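Local structure of uncharacterized protein (Bacteroides eggerthii, 4FTD) at residues Ala268-Val274 / Ile287-Lys293; Ser206-Lys211 / Ala241-Asp247; Thr308-Leu312 / Leu322-Ser326; Ser314-Val320 / Ile335-Ala341. The protein is of unknown function but, as a six-bladed beta-propeller protein with an immunoglobulin-like part, may act in carbohydrate metabolism. One frame throughout, in Å; residues are numbered along the deposited sequence.

Contact 1. Residues Ala268-Val274 / Ile287-Lys293; sequences ATEFLKV and IKVLPSK
With chi1 at -180°, K273 sends its chain obliquely across the end of L290, whose CG stands beside its own N: K273 CB lies 3.8 Å from L290 CD1. A bend at chi3 then carries K273 CE past K288 CG (4.1 Å), the two lysine chains running side by side in the same direction; the K273 ammonium goes on to a salt bridge with E325. The other face of the sheet carries L272 and V289, also side by side, with L272 CD2 3.7 Å from V289 CG2. E270, bent at chi2, rests CB on V289 CG1 (3.9 Å), while its OE2 accepts from H245 NE2 and G242 N.

The backbones are antiparallel. F271 and L290 exchange two bonds that lie in their carbonyl planes; the one from L290 N to F271 O is 2.8 Å long and nearly straight. K273 and K288 form a second hydrogen-bonded pair, with K288 N tilted 21° from the carbonyl plane. Past P291 the regular pattern ends: S292 N still reaches T269 O at 3.2 Å, but stands 54° above that carbonyl plane. A water links E270 O to S292 OG (2.7 Å from the water) and sits over one face of the F271 ring, offset toward its rim. This is the antiparallel hairpin 270-277/281-291, the last two strands of a four-stranded propeller blade.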
loop_
_atom_site.group_PDB
_atom_site.type_symbol
_atom_site.label_atom_id
_atom_site.label_comp_id
_atom_site.label_asym_id
_atom_site.label_seq_id
_atom_site.Cartn_x
_atom_site.Cartn_y
_atom_site.Cartn_z
ATOM N N ALA A 268 11.733 22.235 -11.927
ATOM C CA ALA A 268 10.722 21.349 -12.551
ATOM C C ALA A 268 10.678 21.539 -14.079
ATOM O O ALA A 268 9.603 21.642 -14.678
ATOM C CB ALA A 268 9.332 21.561 -11.919
ATOM N N THR A 269 11.853 21.649 -14.696
ATOM C CA THR A 269 11.968 21.680 -16.165
ATOM C C THR A 269 12.248 20.283 -16.715
ATOM O O THR A 269 11.936 20.004 -17.865
ATOM C CB THR A 269 13.061 22.625 -16.688
ATOM O OG1 THR A 269 14.333 22.162 -16.226
ATOM C CG2 THR A 269 12.804 24.105 -16.253
ATOM N N GLU A 270 12.860 19.409 -15.924
ATOM C CA GLU A 270 13.221 18.092 -16.420
ATOM C C GLU A 270 13.448 17.105 -15.319
ATOM O O GLU A 270 13.443 17.459 -14.153
ATOM C CB GLU A 270 14.520 18.208 -17.282
ATOM C CG GLU A 270 15.705 19.043 -16.705
ATOM C CD GLU A 270 16.641 18.293 -15.744
ATOM O OE1 GLU A 270 16.386 17.112 -15.448
ATOM O OE2 GLU A 270 17.668 18.873 -15.272
ATOM N N PHE A 271 13.667 15.862 -15.733
ATOM C CA PHE A 271 14.211 14.796 -14.923
ATOM C C PHE A 271 15.480 14.301 -15.589
ATOM O O PHE A 271 15.544 14.200 -16.796
ATOM C CB PHE A 271 13.259 13.609 -14.863
ATOM C CG PHE A 271 12.112 13.781 -13.926
ATOM C CD1 PHE A 271 10.902 14.235 -14.381
ATOM C CD2 PHE A 271 12.240 13.465 -12.595
ATOM C CE1 PHE A 271 9.846 14.388 -13.525
ATOM C CE2 PHE A 271 11.187 13.614 -11.734
ATOM C CZ PHE A 271 9.984 14.072 -12.199
ATOM N N LEU A 272 16.477 13.983 -14.786
ATOM C CA LEU A 272 17.628 13.179 -15.188
ATOM C C LEU A 272 17.209 11.748 -14.915
ATOM O O LEU A 272 16.835 11.431 -13.812
ATOM C CB LEU A 272 18.870 13.504 -14.350
ATOM C CG LEU A 272 19.349 14.961 -14.497
ATOM C CD1 LEU A 272 20.658 15.168 -13.729
ATOM C CD2 LEU A 272 19.485 15.393 -15.970
ATOM N N LYS A 273 17.189 10.918 -15.950
ATOM C CA LYS A 273 16.953 9.473 -15.843
ATOM C C LYS A 273 18.331 8.786 -15.837
ATOM O O LYS A 273 18.981 8.690 -16.862
ATOM C CB LYS A 273 16.105 8.954 -17.021
ATOM C CG LYS A 273 15.855 7.465 -16.920
ATOM C CD LYS A 273 14.781 6.946 -17.850
ATOM C CE LYS A 273 15.299 6.767 -19.262
ATOM N NZ LYS A 273 14.520 5.705 -19.929
ATOM N N VAL A 274 18.742 8.282 -14.693
ATOM C CA VAL A 274 20.105 7.733 -14.483
ATOM C C VAL A 274 20.057 6.201 -14.464
ATOM O O VAL A 274 19.477 5.632 -13.565
ATOM C CB VAL A 274 20.674 8.260 -13.178
ATOM C CG1 VAL A 274 22.094 7.726 -12.930
ATOM C CG2 VAL A 274 20.699 9.796 -13.198
ATOM N N ILE A 287 22.668 8.630 -19.389
ATOM C CA ILE A 287 21.772 9.510 -18.643
ATOM C C ILE A 287 20.959 10.250 -19.684
ATOM O O ILE A 287 21.524 10.764 -20.628
ATOM C CB ILE A 287 22.514 10.530 -17.767
ATOM C CG1 ILE A 287 23.251 9.780 -16.639
ATOM C CG2 ILE A 287 21.522 11.582 -17.244
ATOM C CD1 ILE A 287 24.226 10.615 -15.853
ATOM N N LYS A 288 19.651 10.247 -19.508
ATOM C CA LYS A 288 18.732 10.952 -20.387
ATOM C C LYS A 288 18.088 12.122 -19.637
ATOM O O LYS A 288 17.823 12.040 -18.430
ATOM C CB LYS A 288 17.606 10.034 -20.876
ATOM C CG LYS A 288 17.993 8.762 -21.607
ATOM C CD LYS A 288 18.774 8.973 -22.891
ATOM C CE LYS A 288 18.992 7.631 -23.592
ATOM N NZ LYS A 288 20.294 7.600 -24.310
ATOM N N VAL A 289 17.831 13.203 -20.358
ATOM C CA VAL A 289 17.163 14.393 -19.822
ATOM C C VAL A 289 15.739 14.311 -20.367
ATOM O O VAL A 289 15.551 14.313 -21.573
ATOM C CB VAL A 289 17.867 15.681 -20.278
ATOM C CG1 VAL A 289 17.050 16.908 -19.886
ATOM C CG2 VAL A 289 19.307 15.716 -19.688
ATOM N N LEU A 290 14.745 14.198 -19.489
ATOM C CA LEU A 290 13.346 14.019 -19.900
ATOM C C LEU A 290 12.548 15.247 -19.565
ATOM O O LEU A 290 12.757 15.817 -18.529
ATOM C CB LEU A 290 12.737 12.822 -19.176
ATOM C CG LEU A 290 13.508 11.501 -19.304
ATOM C CD1 LEU A 290 12.887 10.451 -18.380
ATOM C CD2 LEU A 290 13.580 11.033 -20.759
ATOM N N PRO A 291 11.564 15.609 -20.398
ATOM C CA PRO A 291 10.779 16.808 -20.110
ATOM C C PRO A 291 9.851 16.644 -18.892
ATOM O O PRO A 291 9.261 15.589 -18.686
ATOM C CB PRO A 291 9.974 16.993 -21.406
ATOM C CG PRO A 291 9.729 15.582 -21.844
ATOM C CD PRO A 291 11.044 14.895 -21.585
ATOM N N SER A 292 9.814 17.656 -18.032
ATOM C CA SER A 292 8.883 17.686 -16.889
ATOM C C SER A 292 8.009 18.920 -17.077
ATOM O O SER A 292 7.892 19.414 -18.195
ATOM C CB SER A 292 9.651 17.769 -15.589
ATOM O OG SER A 292 8.763 17.777 -14.500
ATOM N N LYS A 293 7.370 19.427 -16.030
ATOM C CA LYS A 293 6.574 20.681 -16.210
ATOM C C LYS A 293 6.532 21.347 -14.860
ATOM O O LYS A 293 6.617 20.650 -13.846
ATOM C CB LYS A 293 5.195 20.377 -16.747
ATOM C CG LYS A 293 4.264 19.629 -15.806
ATOM C CD LYS A 293 3.384 18.616 -16.530
ATOM C CE LYS A 293 2.054 19.105 -16.961
ATOM N NZ LYS A 293 1.310 17.943 -17.573
HETATM O O HOH W 1 10.924 17.880 -12.806
#

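Contact 2. Residues Ser206-Lys211 / Ala241-Asp247; sequences SLSGGK and AGNRHGD
S208 OG, N243 O and H245 ND1 all grip one water, closest at N243 O (2.7 Å); S208 OG is also hydrogen-bonded to S213 O. The water lies in the plane of the H245 ring, at its edge; on the far side of the imidazole NE2 bonds to E270, so the ring is held at both nitrogens, fixing its rotation. Next to it the backbones form a single antiparallel bridge, S208 N donating to H245 O at 2.8 Å, and H245 N returning a bond to S208 O.

L207, with CG anti to the backbone N (chi1 177°), drops CD2 over the centre of the R244 guanidinium, 3.6 Å above its plane, and sets CD1 3.6 Å from D247 OD1. R244 meets D247 side-on: NE reaches OD2 at 3.0 Å, and NH2 reaches the syn lone pair of OD1 at 2.9 Å, only 3° out of the guanidinium plane. With a methionine in place of R244, D247 would probably lose its charged partner and be left with N266 on OD2, and L207 CD2 would lose the flat surface beneath it. G246 is pressed so closely to S206 O and L207 CA that a CB would clash. The chemistry is consistent with a loop steadied by the R244-D247 salt bridge, with L207 packed over one guanidinium face and one water bridging polar atoms of both segments.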
loop_
_atom_site.group_PDB
_atom_site.type_symbol
_atom_site.label_atom_id
_atom_site.label_comp_id
_atom_site.label_asym_id
_atom_site.label_seq_id
_atom_site.Cartn_x
_atom_site.Cartn_y
_atom_site.Cartn_z
ATOM N N SER A 206 23.567 13.106 -3.064
ATOM C CA SER A 206 23.814 14.469 -2.639
ATOM C C SER A 206 22.760 15.412 -3.248
ATOM O O SER A 206 21.913 14.970 -4.063
ATOM C CB SER A 206 25.239 14.904 -3.043
ATOM O OG SER A 206 25.395 15.141 -4.421
ATOM N N LEU A 207 22.818 16.664 -2.837
ATOM C CA LEU A 207 22.080 17.768 -3.426
ATOM C C LEU A 207 23.132 18.597 -4.182
ATOM O O LEU A 207 24.085 19.096 -3.572
ATOM C CB LEU A 207 21.322 18.648 -2.411
ATOM C CG LEU A 207 20.634 19.834 -3.152
ATOM C CD1 LEU A 207 19.286 19.355 -3.519
ATOM C CD2 LEU A 207 20.514 21.058 -2.279
ATOM N N SER A 208 22.972 18.670 -5.517
ATOM C CA SER A 208 23.825 19.454 -6.378
ATOM C C SER A 208 23.151 20.806 -6.608
ATOM O O SER A 208 22.139 20.871 -7.311
ATOM C CB SER A 208 24.007 18.752 -7.759
ATOM O OG SER A 208 24.696 19.582 -8.699
ATOM N N GLY A 209 23.733 21.880 -6.091
ATOM C CA GLY A 209 23.168 23.227 -6.225
ATOM C C GLY A 209 23.505 24.014 -7.492
ATOM O O GLY A 209 23.078 25.137 -7.626
ATOM N N GLY A 210 24.268 23.447 -8.420
ATOM C CA GLY A 210 24.578 24.148 -9.675
ATOM C C GLY A 210 25.327 23.183 -10.543
ATOM O O GLY A 210 25.606 22.069 -10.116
ATOM N N LYS A 211 25.722 23.641 -11.720
ATOM C CA LYS A 211 26.396 22.819 -12.726
ATOM C C LYS A 211 27.693 22.204 -12.253
ATOM O O LYS A 211 28.097 21.147 -12.739
ATOM C CB LYS A 211 26.734 23.654 -13.996
ATOM C CG LYS A 211 25.549 24.359 -14.689
ATOM C CD LYS A 211 24.422 23.396 -15.047
ATOM C CE LYS A 211 23.473 24.008 -16.067
ATOM N NZ LYS A 211 22.636 22.940 -16.661
ATOM N N ALA A 241 20.392 19.701 -19.158
ATOM C CA ALA A 241 20.097 19.565 -17.736
ATOM C C ALA A 241 19.861 20.939 -17.145
ATOM O O ALA A 241 20.406 21.906 -17.628
ATOM C CB ALA A 241 21.229 18.851 -16.976
ATOM N N GLY A 242 19.069 21.003 -16.077
ATOM C CA GLY A 242 18.867 22.230 -15.326
ATOM C C GLY A 242 19.944 22.483 -14.284
ATOM O O GLY A 242 21.022 21.844 -14.254
ATOM N N ASN A 243 19.637 23.403 -13.391
ATOM C CA ASN A 243 20.609 23.924 -12.435
ATOM C C ASN A 243 20.859 23.088 -11.227
ATOM O O ASN A 243 22.016 22.820 -10.880
ATOM C CB ASN A 243 20.219 25.343 -11.991
ATOM C CG ASN A 243 20.443 26.342 -13.089
ATOM O OD1 ASN A 243 21.485 26.318 -13.734
ATOM N ND2 ASN A 243 19.459 27.206 -13.338
ATOM N N ARG A 244 19.773 22.706 -10.571
ATOM C CA ARG A 244 19.862 22.053 -9.272
ATOM C C ARG A 244 19.151 20.700 -9.254
ATOM O O ARG A 244 17.973 20.639 -9.606
ATOM C CB ARG A 244 19.314 23.013 -8.225
ATOM C CG ARG A 244 19.000 22.369 -6.879
ATOM C CD ARG A 244 18.743 23.459 -5.834
ATOM N NE ARG A 244 18.004 22.927 -4.697
ATOM C CZ ARG A 244 18.053 23.427 -3.454
ATOM N NH1 ARG A 244 18.778 24.504 -3.165
ATOM N NH2 ARG A 244 17.328 22.889 -2.513
ATOM N N HIS A 245 19.857 19.633 -8.823
ATOM C CA HIS A 245 19.309 18.249 -8.743
ATOM C C HIS A 245 19.539 17.630 -7.400
ATOM O O HIS A 245 20.505 17.966 -6.722
ATOM C CB HIS A 245 19.974 17.387 -9.781
ATOM C CG HIS A 245 19.746 17.888 -11.163
ATOM N ND1 HIS A 245 20.573 18.829 -11.756
ATOM C CD2 HIS A 245 18.766 17.602 -12.057
ATOM C CE1 HIS A 245 20.111 19.074 -12.971
ATOM N NE2 HIS A 245 19.013 18.356 -13.173
ATOM N N GLY A 246 18.643 16.739 -7.009
ATOM C CA GLY A 246 18.763 16.051 -5.728
ATOM C C GLY A 246 17.735 16.434 -4.709
ATOM O O GLY A 246 17.759 15.912 -3.607
ATOM N N ASP A 247 16.839 17.372 -5.024
ATOM C CA ASP A 247 15.771 17.674 -4.086
ATOM C C ASP A 247 14.805 16.503 -3.888
ATOM O O ASP A 247 14.234 16.390 -2.849
ATOM C CB ASP A 247 14.931 18.859 -4.584
ATOM C CG ASP A 247 15.635 20.186 -4.344
ATOM O OD1 ASP A 247 15.848 20.503 -3.145
ATOM O OD2 ASP A 247 15.931 20.906 -5.312
HETATM O O HOH W 2 19.510 13.697 -3.207
HETATM O O HOH W 3 22.738 20.192 -10.550
HETATM O O HOH W 4 20.610 25.231 -16.796
#

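Contact 3. Residues Thr308-Leu312 / Leu322-Ser326; sequences TDQYL and LVDES
Y311 and V323 form an antiparallel hydrogen-bonded pair, Y311 N to V323 O at 3.0 Å and V323 N to Y311 O at 2.9 Å, while the end-to-end directions differ by 132°, so the touching parts are splayed although the pairing is antiparallel. L312 and L322 follow as a non-hydrogen-bonded pair.

On the Y311 face, CG stands beside the backbone N (chi1 -62°), which lays the ring alongside E325: Y311 CE1 comes to 3.5 Å from E325 CB. The two side chains point the same way, with ring and carboxylate planes 66° apart, and a water joins their ends, 2.7 Å from Y311 OH and donating to E325 OE1; OE2 has K273 as its partner. V323 O lies at the ring's edge, near its plane, and the ring also meets F262 edge-to-face.

L312 and L322 share the other face, and Q310 runs extended across L322, laying its amide against both methyls, with Q310 OE1 3.8 Å from L322 CD2. L312 CD2 reaches L322 CD1 at 3.9 Å from the other strand. I381 and E382 of helix 381-390 also touch L322.

At D309 and E325 the direct backbone bonding gives way to a second water, which donates to D309 O at 2.6 Å and accepts from E325 N. D324 OD1 takes the backbone N of S326 at 2.9 Å, an Asx turn, and also accepts from G328 N. This is the open end of the hairpin 311-315/318-323, the two middle strands of a four-stranded propeller blade.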
loop_
_atom_site.group_PDB
_atom_site.type_symbol
_atom_site.label_atom_id
_atom_site.label_comp_id
_atom_site.label_asym_id
_atom_site.label_seq_id
_atom_site.Cartn_x
_atom_site.Cartn_y
_atom_site.Cartn_z
ATOM N N THR A 308 6.768 -3.940 -15.264
ATOM C CA THR A 308 6.362 -3.513 -16.621
ATOM C C THR A 308 7.221 -2.351 -17.116
ATOM O O THR A 308 8.015 -1.777 -16.364
ATOM C CB THR A 308 4.873 -3.079 -16.656
ATOM O OG1 THR A 308 4.710 -1.796 -16.004
ATOM C CG2 THR A 308 3.977 -4.146 -15.974
ATOM N N ASP A 309 7.014 -1.941 -18.360
ATOM C CA ASP A 309 7.774 -0.795 -18.933
ATOM C C ASP A 309 7.069 0.583 -18.729
ATOM O O ASP A 309 7.433 1.577 -19.368
ATOM C CB ASP A 309 8.138 -1.069 -20.424
ATOM C CG ASP A 309 6.901 -1.418 -21.322
ATOM O OD1 ASP A 309 5.735 -1.426 -20.855
ATOM O OD2 ASP A 309 7.101 -1.706 -22.524
ATOM N N GLN A 310 6.066 0.636 -17.846
ATOM C CA GLN A 310 5.346 1.879 -17.530
ATOM C C GLN A 310 5.549 2.316 -16.089
ATOM O O GLN A 310 5.912 1.528 -15.221
ATOM C CB GLN A 310 3.873 1.713 -17.769
ATOM C CG GLN A 310 3.524 1.360 -19.200
ATOM C CD GLN A 310 2.035 1.194 -19.372
ATOM O OE1 GLN A 310 1.379 0.538 -18.540
ATOM N NE2 GLN A 310 1.479 1.789 -20.436
ATOM N N TYR A 311 5.331 3.607 -15.860
ATOM C CA TYR A 311 5.624 4.276 -14.581
ATOM C C TYR A 311 4.479 5.193 -14.213
ATOM O O TYR A 311 3.681 5.577 -15.087
ATOM C CB TYR A 311 6.903 5.138 -14.703
ATOM C CG TYR A 311 8.148 4.341 -15.037
ATOM C CD1 TYR A 311 8.339 3.775 -16.316
ATOM C CD2 TYR A 311 9.133 4.125 -14.074
ATOM C CE1 TYR A 311 9.464 3.012 -16.594
ATOM C CE2 TYR A 311 10.264 3.380 -14.359
ATOM C CZ TYR A 311 10.425 2.825 -15.616
ATOM O OH TYR A 311 11.536 2.059 -15.863
ATOM N N LEU A 312 4.412 5.559 -12.932
ATOM C CA LEU A 312 3.441 6.529 -12.477
ATOM C C LEU A 312 4.236 7.766 -12.077
ATOM O O LEU A 312 5.197 7.686 -11.354
ATOM C CB LEU A 312 2.593 6.007 -11.334
ATOM C CG LEU A 312 1.630 4.857 -11.571
ATOM C CD1 LEU A 312 0.878 4.639 -10.261
ATOM C CD2 LEU A 312 0.669 5.180 -12.724
ATOM N N LEU A 322 -0.044 7.859 -15.680
ATOM C CA LEU A 322 0.664 6.742 -16.262
ATOM C C LEU A 322 1.508 7.311 -17.421
ATOM O O LEU A 322 0.972 8.009 -18.288
ATOM C CB LEU A 322 -0.335 5.697 -16.786
ATOM C CG LEU A 322 0.210 4.407 -17.410
ATOM C CD1 LEU A 322 0.927 3.624 -16.326
ATOM C CD2 LEU A 322 -0.891 3.553 -18.045
ATOM N N VAL A 323 2.801 6.993 -17.431
ATOM C CA VAL A 323 3.752 7.441 -18.460
ATOM C C VAL A 323 4.674 6.311 -18.926
ATOM O O VAL A 323 4.814 5.317 -18.245
ATOM C CB VAL A 323 4.619 8.612 -17.922
ATOM C CG1 VAL A 323 3.729 9.776 -17.465
ATOM C CG2 VAL A 323 5.487 8.145 -16.768
ATOM N N ASP A 324 5.284 6.461 -20.099
ATOM C CA ASP A 324 6.300 5.501 -20.578
ATOM C C ASP A 324 7.649 5.819 -19.936
ATOM O O ASP A 324 7.739 6.751 -19.129
ATOM C CB ASP A 324 6.353 5.471 -22.138
ATOM C CG ASP A 324 6.756 6.804 -22.755
ATOM O OD1 ASP A 324 7.552 7.571 -22.134
ATOM O OD2 ASP A 324 6.277 7.078 -23.877
ATOM N N GLU A 325 8.715 5.078 -20.257
ATOM C CA GLU A 325 10.011 5.334 -19.574
ATOM C C GLU A 325 10.721 6.650 -19.998
ATOM O O GLU A 325 11.745 6.996 -19.437
ATOM C CB GLU A 325 10.960 4.126 -19.602
ATOM C CG GLU A 325 11.699 3.838 -20.909
ATOM C CD GLU A 325 12.879 2.893 -20.695
ATOM O OE1 GLU A 325 12.755 1.948 -19.902
ATOM O OE2 GLU A 325 13.938 3.090 -21.313
ATOM N N SER A 326 10.156 7.367 -20.971
ATOM C CA SER A 326 10.614 8.711 -21.374
ATOM C C SER A 326 9.711 9.806 -20.853
ATOM O O SER A 326 9.803 10.950 -21.295
ATOM C CB SER A 326 10.643 8.795 -22.914
ATOM O OG SER A 326 11.643 7.917 -23.358
HETATM O O HOH W 5 7.949 2.725 -21.676
HETATM O O HOH W 6 11.227 0.576 -18.040
#

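Contact 4. Residues Ser314-Val320 / Ile335-Ala341; sequences SGIRVPV and IAGEAVA
I316 and E338 pass each other at a slant, the glutamate chain extended so that its carboxyl carbon CD lies 3.8 Å from I316 CG2. I316 CD1 stands equally near E338 OE1 and then reaches V340 CG1 at 4.2 Å. The carboxylate itself is held by the S364 hydroxyl on OE2 and the backbone N of Q360 on OE1. Were E338 a leucine, S364 and Q360 would probably be left without their acceptor.

V320 and I335 are arranged differently: they lie side by side, pointing the same way, with CG2 of V320 3.8 Å from CG2 of I335. Between their backbones V320 N donates to I335 O at 2.9 Å. S314 has OG between its N and carbonyl carbon (chi1 81°), from where it donates to A339 O at 2.7 Å, standing 36° above that carbonyl plane. A water donating to both V318 O and A339 O, and another accepting from E338 N and donating to I316 O, fasten the two turns together.

Those turns are a type I turn from G315 to V318 and a type I' turn from A336 to A339. The arrangement is that of a blade-to-blade junction in a propeller: the middle hairpin of one blade against the chain entering the next.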
loop_
_atom_site.group_PDB
_atom_site.type_symbol
_atom_site.label_atom_id
_atom_site.label_comp_id
_atom_site.label_asym_id
_atom_site.label_seq_id
_atom_site.Cartn_x
_atom_site.Cartn_y
_atom_site.Cartn_z
ATOM N N SER A 314 3.765 11.636 -10.482
ATOM C CA SER A 314 2.951 12.650 -9.853
ATOM C C SER A 314 3.812 13.707 -9.171
ATOM O O SER A 314 5.049 13.537 -8.972
ATOM C CB SER A 314 1.912 12.057 -8.888
ATOM O OG SER A 314 2.477 11.753 -7.616
ATOM N N GLY A 315 3.128 14.808 -8.843
ATOM C CA GLY A 315 3.719 15.975 -8.196
ATOM C C GLY A 315 2.634 16.820 -7.533
ATOM O O GLY A 315 1.439 16.456 -7.527
ATOM N N ILE A 316 3.041 17.959 -7.005
ATOM C CA ILE A 316 2.155 18.818 -6.237
ATOM C C ILE A 316 0.921 19.214 -7.024
ATOM O O ILE A 316 -0.192 19.104 -6.511
ATOM C CB ILE A 316 2.905 20.031 -5.609
ATOM C CG1 ILE A 316 4.027 19.540 -4.658
ATOM C CG2 ILE A 316 1.948 20.913 -4.839
ATOM C CD1 ILE A 316 3.587 18.617 -3.523
ATOM N N ARG A 317 1.122 19.639 -8.259
ATOM C CA ARG A 317 0.015 19.985 -9.165
ATOM C C ARG A 317 0.001 19.110 -10.431
ATOM O O ARG A 317 -0.433 19.555 -11.499
ATOM C CB ARG A 317 0.060 21.483 -9.525
ATOM C CG ARG A 317 -0.197 22.396 -8.330
ATOM C CD ARG A 317 -0.152 23.858 -8.745
ATOM N NE ARG A 317 1.169 24.256 -9.216
ATOM C CZ ARG A 317 2.236 24.481 -8.433
ATOM N NH1 ARG A 317 2.183 24.352 -7.108
ATOM N NH2 ARG A 317 3.377 24.824 -8.977
ATOM N N VAL A 318 0.490 17.876 -10.304
ATOM C CA VAL A 318 0.435 16.864 -11.354
ATOM C C VAL A 318 -0.281 15.645 -10.745
ATOM O O VAL A 318 0.299 14.925 -9.898
ATOM C CB VAL A 318 1.822 16.456 -11.924
ATOM C CG1 VAL A 318 1.640 15.316 -12.937
ATOM C CG2 VAL A 318 2.540 17.661 -12.595
ATOM N N PRO A 319 -1.552 15.417 -11.134
ATOM C CA PRO A 319 -2.245 14.189 -10.720
ATOM C C PRO A 319 -1.467 12.962 -11.163
ATOM O O PRO A 319 -0.718 13.054 -12.129
ATOM C CB PRO A 319 -3.572 14.237 -11.495
ATOM C CG PRO A 319 -3.710 15.617 -11.983
ATOM C CD PRO A 319 -2.337 16.188 -12.109
ATOM N N VAL A 320 -1.679 11.841 -10.472
ATOM C CA VAL A 320 -1.062 10.544 -10.773
ATOM C C VAL A 320 -1.341 10.218 -12.250
ATOM O O VAL A 320 -2.497 10.134 -12.685
ATOM C CB VAL A 320 -1.575 9.436 -9.816
ATOM C CG1 VAL A 320 -1.072 8.069 -10.239
ATOM C CG2 VAL A 320 -1.137 9.734 -8.376
ATOM N N ILE A 335 -6.570 11.027 -9.386
ATOM C CA ILE A 335 -5.907 10.961 -8.073
ATOM C C ILE A 335 -4.902 12.127 -7.981
ATOM O O ILE A 335 -3.915 12.133 -8.680
ATOM C CB ILE A 335 -5.248 9.590 -7.844
ATOM C CG1 ILE A 335 -6.346 8.507 -7.832
ATOM C CG2 ILE A 335 -4.475 9.569 -6.523
ATOM C CD1 ILE A 335 -5.858 7.086 -7.941
ATOM N N ALA A 336 -5.203 13.109 -7.127
ATOM C CA ALA A 336 -4.451 14.364 -7.003
ATOM C C ALA A 336 -4.312 14.677 -5.515
ATOM O O ALA A 336 -3.844 13.830 -4.772
ATOM C CB ALA A 336 -5.173 15.497 -7.746
ATOM N N GLY A 337 -4.691 15.866 -5.063
ATOM C CA GLY A 337 -4.534 16.241 -3.636
ATOM C C GLY A 337 -3.090 16.265 -3.103
ATOM O O GLY A 337 -2.856 16.075 -1.890
ATOM N N GLU A 338 -2.137 16.530 -4.010
ATOM C CA GLU A 338 -0.704 16.574 -3.757
ATOM C C GLU A 338 -0.105 15.201 -3.409
ATOM O O GLU A 338 0.920 15.145 -2.719
ATOM C CB GLU A 338 -0.319 17.607 -2.671
ATOM C CG GLU A 338 -0.930 19.006 -2.890
ATOM C CD GLU A 338 -0.325 20.055 -1.962
ATOM O OE1 GLU A 338 0.745 19.819 -1.342
ATOM O OE2 GLU A 338 -0.935 21.129 -1.844
ATOM N N ALA A 339 -0.755 14.127 -3.894
ATOM C CA ALA A 339 -0.252 12.767 -3.812
ATOM C C ALA A 339 1.066 12.710 -4.580
ATOM O O ALA A 339 1.167 13.103 -5.741
ATOM C CB ALA A 339 -1.237 11.765 -4.387
ATOM N N VAL A 340 2.081 12.259 -3.877
ATOM C CA VAL A 340 3.411 12.051 -4.400
ATOM C C VAL A 340 3.865 10.631 -4.003
ATOM O O VAL A 340 3.133 9.878 -3.359
ATOM C CB VAL A 340 4.424 13.161 -3.937
ATOM C CG1 VAL A 340 3.965 14.549 -4.435
ATOM C CG2 VAL A 340 4.644 13.183 -2.430
ATOM N N ALA A 341 5.032 10.244 -4.493
ATOM C CA ALA A 341 5.578 8.890 -4.318
ATOM C C ALA A 341 4.567 7.743 -4.647
ATOM O O ALA A 341 4.377 6.852 -3.850
ATOM C CB ALA A 341 6.148 8.753 -2.905
HETATM O O HOH W 7 -1.763 16.743 -6.879
HETATM O O HOH W 8 -0.838 14.354 -7.248
#

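All four contacts follow the propeller chain. Contacts 1 and 2 have centres 12 Å apart and are joined by E270 of contact 1, whose OE2 lies 2.5 Å from H245 NE2 and 2.7 Å from G242 N of contact 2; L272 packs on the same histidine. Contact 1 reaches the next blade through K273, NZ 3.0 Å from E325 OE2 of contact 3, and L290 packs on the backbone oxygens of E325 and S326. Contacts 3 and 4 lie at the two ends of one hairpin, centres 16 Å apart, and meet where L312 CD1 touches V320 CG1. Contact 2 touches neither, its nearest atoms about 14 Å from contact 3 and about 10 Å from contact 4.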